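Local coordinates for uncharacterized protein MG296 homolog (Mycoplasma pneumoniae, PDB 2I15) that is of unknown function and, in the crystal, forms an all-helical chain that packs against further copies of itself, at residues F68-Q77 / C95-F106. Residues are numbered along the deposited sequence; the frame is centred on the assembly and turned at random.
Sequences FFISSEVVKQ and CCQSFYEALTLF
Phe68 reaches across from helix 57-75 and drives the edge of its ring into the face of Phe106, a T-shaped pair whose centroids lie 5.1 Å apart with the planes at 81°. The foremost atom is Phe68 CZ, 3.4 Å from Phe106 CE2, and the two side chains approach from opposite directions. Farther round the same edge, Phe68 CE2 meets Leu103 CD2 at 3.4 Å; the rim of one phenylalanine is divided between an aromatic face and the forked end of Leu103.

Phe99 supplies the return contact as a knob set into the hole formed by Phe68, Ser71, Ser72 and Val75. Its CG is anti to the backbone N (chi1 -174°), which swings the ring out toward helix 57-75. The ring's edge is turned to the backbone there: Phe68 O and Ser72 N, already joined by a helical hydrogen bond, lie close to its plane, and Phe68 O is 3.7 Å from Phe99 CE1. Ser71 OG approaches Phe99 CD1 obliquely at 3.3 Å.

Toward the end of helix 57-75, Val75 crosses Phe99 at about a right angle and spreads its methyls along helix 92-113: CG1 lies 3.6 Å from Ser98 CB, and CG2 sits 3.5 Å from Cys95 O. Beyond it the chain leaves the helix through an inverse gamma turn centred on Lys76, and Cys95 SG packs against this turn.

The contact is mainly apolar. It closes an antiparallel helical hairpin of two consecutive helices, 57-75 and 92-113, whose local axes run at 143° and 9.1 Å apart; a second subunit covers the aromatic end, Val18 of its helix 9-23 packing on Phe68 and Phe30 of its helix 27-41 meeting Phe106 edge-to-face.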
loop_
_atom_site.group_PDB
_atom_site.type_symbol
_atom_site.label_atom_id
_atom_site.label_comp_id
_atom_site.label_asym_id
_atom_site.label_seq_id
_atom_site.Cartn_x
_atom_site.Cartn_y
_atom_site.Cartn_z
ATOM N N PHE A 68 8.831 17.222 -5.836
ATOM C CA PHE A 68 8.069 16.400 -6.794
ATOM C C PHE A 68 9.027 15.946 -7.869
ATOM O O PHE A 68 9.042 14.779 -8.265
ATOM C CB PHE A 68 6.963 17.208 -7.480
ATOM C CG PHE A 68 5.652 17.211 -6.752
ATOM C CD1 PHE A 68 4.744 18.248 -6.957
ATOM C CD2 PHE A 68 5.320 16.193 -5.866
ATOM C CE1 PHE A 68 3.527 18.268 -6.282
ATOM C CE2 PHE A 68 4.109 16.206 -5.188
ATOM C CZ PHE A 68 3.211 17.249 -5.394
ATOM N N PHE A 69 9.825 16.896 -8.342
ATOM C CA PHE A 69 10.813 16.621 -9.365
ATOM C C PHE A 69 11.747 15.559 -8.832
ATOM O O PHE A 69 12.133 14.640 -9.553
ATOM C CB PHE A 69 11.592 17.889 -9.695
ATOM C CG PHE A 69 10.839 18.849 -10.560
ATOM C CD1 PHE A 69 11.477 19.970 -11.082
ATOM C CD2 PHE A 69 9.503 18.620 -10.885
ATOM C CE1 PHE A 69 10.797 20.853 -11.923
ATOM C CE2 PHE A 69 8.810 19.496 -11.722
ATOM C CZ PHE A 69 9.459 20.616 -12.245
ATOM N N ILE A 70 12.096 15.679 -7.558
ATOM C CA ILE A 70 12.975 14.704 -6.950
ATOM C C ILE A 70 12.269 13.356 -6.697
ATOM O O ILE A 70 12.889 12.303 -6.825
ATOM C CB ILE A 70 13.585 15.277 -5.648
ATOM C CG1 ILE A 70 14.818 16.111 -6.009
ATOM C CG2 ILE A 70 13.948 14.152 -4.675
ATOM C CD1 ILE A 70 15.443 16.845 -4.843
ATOM N N SER A 71 10.986 13.381 -6.342
ATOM C CA SER A 71 10.257 12.140 -6.101
ATOM C C SER A 71 10.205 11.386 -7.426
ATOM O O SER A 71 10.493 10.192 -7.495
ATOM C CB SER A 71 8.824 12.430 -5.630
ATOM O OG SER A 71 8.061 11.243 -5.437
ATOM N N SER A 72 9.866 12.102 -8.489
ATOM C CA SER A 72 9.752 11.500 -9.803
ATOM C C SER A 72 11.071 10.910 -10.281
ATOM O O SER A 72 11.097 9.835 -10.875
ATOM C CB SER A 72 9.255 12.547 -10.800
ATOM O OG SER A 72 8.373 11.970 -11.752
ATOM N N GLU A 73 12.163 11.609 -10.017
ATOM C CA GLU A 73 13.473 11.161 -10.453
ATOM C C GLU A 73 13.926 9.905 -9.713
ATOM O O GLU A 73 14.485 8.994 -10.317
ATOM C CB GLU A 73 14.496 12.292 -10.264
ATOM C CG GLU A 73 15.548 12.426 -11.365
ATOM C CD GLU A 73 16.843 11.681 -11.061
ATOM O OE1 GLU A 73 17.287 11.723 -9.890
ATOM O OE2 GLU A 73 17.430 11.072 -11.990
ATOM N N VAL A 74 13.678 9.834 -8.413
ATOM C CA VAL A 74 14.124 8.667 -7.669
ATOM C C VAL A 74 13.296 7.411 -7.884
ATOM O O VAL A 74 13.804 6.310 -7.672
ATOM C CB VAL A 74 14.220 8.953 -6.148
ATOM C CG1 VAL A 74 15.212 10.080 -5.898
ATOM C CG2 VAL A 74 12.852 9.292 -5.592
ATOM N N VAL A 75 12.039 7.547 -8.299
ATOM C CA VAL A 75 11.210 6.357 -8.517
ATOM C C VAL A 75 11.241 5.825 -9.940
ATOM O O VAL A 75 10.935 4.658 -10.158
ATOM C CB VAL A 75 9.730 6.590 -8.154
ATOM C CG1 VAL A 75 9.609 6.992 -6.692
ATOM C CG2 VAL A 75 9.125 7.647 -9.066
ATOM N N LYS A 76 11.604 6.674 -10.901
ATOM C CA LYS A 76 11.655 6.255 -12.303
ATOM C C LYS A 76 12.840 5.342 -12.550
ATOM O O LYS A 76 13.735 5.681 -13.316
ATOM C CB LYS A 76 11.772 7.459 -13.240
ATOM C CG LYS A 76 12.998 8.316 -12.988
ATOM C CD LYS A 76 13.555 8.884 -14.277
ATOM C CE LYS A 76 14.796 9.718 -13.995
ATOM N NZ LYS A 76 14.806 10.981 -14.783
ATOM N N GLN A 77 12.843 4.170 -11.924
ATOM C CA GLN A 77 13.962 3.286 -12.130
ATOM C C GLN A 77 13.868 2.435 -13.365
ATOM O O GLN A 77 14.036 1.222 -13.320
ATOM C CB GLN A 77 14.247 2.436 -10.901
ATOM C CG GLN A 77 13.114 1.600 -10.386
ATOM C CD GLN A 77 13.270 1.370 -8.897
ATOM O OE1 GLN A 77 12.717 0.427 -8.331
ATOM N NE2 GLN A 77 14.029 2.252 -8.246
ATOM N N CYS A 95 6.763 2.099 -11.032
ATOM C CA CYS A 95 7.378 3.419 -10.870
ATOM C C CYS A 95 6.327 4.450 -10.456
ATOM O O CYS A 95 6.570 5.294 -9.596
ATOM C CB CYS A 95 8.042 3.869 -12.173
ATOM S SG CYS A 95 9.343 2.772 -12.764
ATOM N N CYS A 96 5.155 4.377 -11.078
ATOM C CA CYS A 96 4.067 5.300 -10.771
ATOM C C CYS A 96 3.444 4.944 -9.437
ATOM O O CYS A 96 2.868 5.801 -8.755
ATOM C CB CYS A 96 2.984 5.221 -11.840
ATOM S SG CYS A 96 3.404 6.008 -13.382
ATOM N N GLN A 97 3.537 3.672 -9.072
ATOM C CA GLN A 97 2.958 3.232 -7.821
ATOM C C GLN A 97 3.743 3.900 -6.698
ATOM O O GLN A 97 3.148 4.433 -5.767
ATOM C CB GLN A 97 3.012 1.703 -7.721
ATOM C CG GLN A 97 2.257 1.155 -6.516
ATOM C CD GLN A 97 0.764 1.393 -6.611
ATOM O OE1 GLN A 97 0.097 1.579 -5.600
ATOM N NE2 GLN A 97 0.233 1.379 -7.826
ATOM N N SER A 98 5.071 3.917 -6.816
ATOM C CA SER A 98 5.939 4.526 -5.800
ATOM C C SER A 98 5.759 6.037 -5.659
ATOM O O SER A 98 5.839 6.564 -4.554
ATOM C CB SER A 98 7.396 4.227 -6.114
ATOM O OG SER A 98 7.605 2.827 -6.181
ATOM N N PHE A 99 5.531 6.730 -6.774
ATOM C CA PHE A 99 5.310 8.174 -6.761
ATOM C C PHE A 99 4.003 8.457 -6.010
ATOM O O PHE A 99 3.918 9.393 -5.204
ATOM C CB PHE A 99 5.166 8.703 -8.181
ATOM C CG PHE A 99 5.082 10.206 -8.267
ATOM C CD1 PHE A 99 6.237 10.980 -8.231
ATOM C CD2 PHE A 99 3.848 10.849 -8.413
ATOM C CE1 PHE A 99 6.176 12.369 -8.345
ATOM C CE2 PHE A 99 3.777 12.244 -8.528
ATOM C CZ PHE A 99 4.944 13.002 -8.492
ATOM N N TYR A 100 3.000 7.619 -6.251
ATOM C CA TYR A 100 1.707 7.780 -5.604
ATOM C C TYR A 100 1.748 7.417 -4.121
ATOM O O TYR A 100 1.236 8.157 -3.275
ATOM C CB TYR A 100 0.641 6.903 -6.282
ATOM C CG TYR A 100 -0.655 6.786 -5.478
ATOM C CD1 TYR A 100 -1.641 7.775 -5.539
ATOM C CD2 TYR A 100 -0.879 5.688 -4.633
ATOM C CE1 TYR A 100 -2.821 7.669 -4.789
ATOM C CE2 TYR A 100 -2.048 5.575 -3.879
ATOM C CZ TYR A 100 -3.008 6.564 -3.959
ATOM O OH TYR A 100 -4.168 6.431 -3.218
ATOM N N GLU A 101 2.328 6.268 -3.801
ATOM C CA GLU A 101 2.356 5.838 -2.416
ATOM C C GLU A 101 3.047 6.837 -1.491
ATOM O O GLU A 101 2.826 6.832 -0.274
ATOM C CB GLU A 101 2.985 4.446 -2.322
ATOM C CG GLU A 101 2.291 3.422 -3.224
ATOM C CD GLU A 101 2.624 1.990 -2.875
ATOM O OE1 GLU A 101 3.826 1.694 -2.714
ATOM O OE2 GLU A 101 1.683 1.166 -2.775
ATOM N N ALA A 102 3.839 7.728 -2.078
ATOM C CA ALA A 102 4.541 8.756 -1.309
ATOM C C ALA A 102 3.686 10.025 -1.190
ATOM O O ALA A 102 3.865 10.813 -0.269
ATOM C CB ALA A 102 5.879 9.093 -1.972
ATOM N N LEU A 103 2.742 10.205 -2.108
ATOM C CA LEU A 103 1.917 11.409 -2.110
ATOM C C LEU A 103 0.498 11.220 -1.567
ATOM O O LEU A 103 -0.305 12.156 -1.532
ATOM C CB LEU A 103 1.875 11.976 -3.542
ATOM C CG LEU A 103 3.265 12.335 -4.091
ATOM C CD1 LEU A 103 3.176 12.764 -5.511
ATOM C CD2 LEU A 103 3.873 13.451 -3.224
ATOM N N THR A 104 0.207 10.007 -1.123
ATOM C CA THR A 104 -1.111 9.635 -0.611
ATOM C C THR A 104 -1.788 10.681 0.298
ATOM O O THR A 104 -2.932 11.074 0.060
ATOM C CB THR A 104 -1.003 8.264 0.118
ATOM O OG1 THR A 104 -1.803 7.292 -0.565
ATOM C CG2 THR A 104 -1.477 8.370 1.552
ATOM N N LEU A 105 -1.073 11.127 1.329
ATOM C CA LEU A 105 -1.595 12.097 2.283
ATOM C C LEU A 105 -1.777 13.453 1.587
ATOM O O LEU A 105 -2.728 14.188 1.860
ATOM C CB LEU A 105 -0.623 12.229 3.459
ATOM C CG LEU A 105 -1.009 12.837 4.816
ATOM C CD1 LEU A 105 -1.717 14.153 4.631
ATOM C CD2 LEU A 105 -1.863 11.875 5.570
ATOM N N PHE A 106 -0.856 13.755 0.673
ATOM C CA PHE A 106 -0.855 14.983 -0.122
ATOM C C PHE A 106 -2.107 15.001 -0.998
ATOM O O PHE A 106 -2.809 16.006 -1.088
ATOM C CB PHE A 106 0.380 14.989 -1.022
ATOM C CG PHE A 106 0.607 16.281 -1.759
ATOM C CD1 PHE A 106 1.364 17.299 -1.196
ATOM C CD2 PHE A 106 0.076 16.469 -3.028
ATOM C CE1 PHE A 106 1.594 18.481 -1.889
ATOM C CE2 PHE A 106 0.300 17.654 -3.728
ATOM C CZ PHE A 106 1.060 18.653 -3.153
#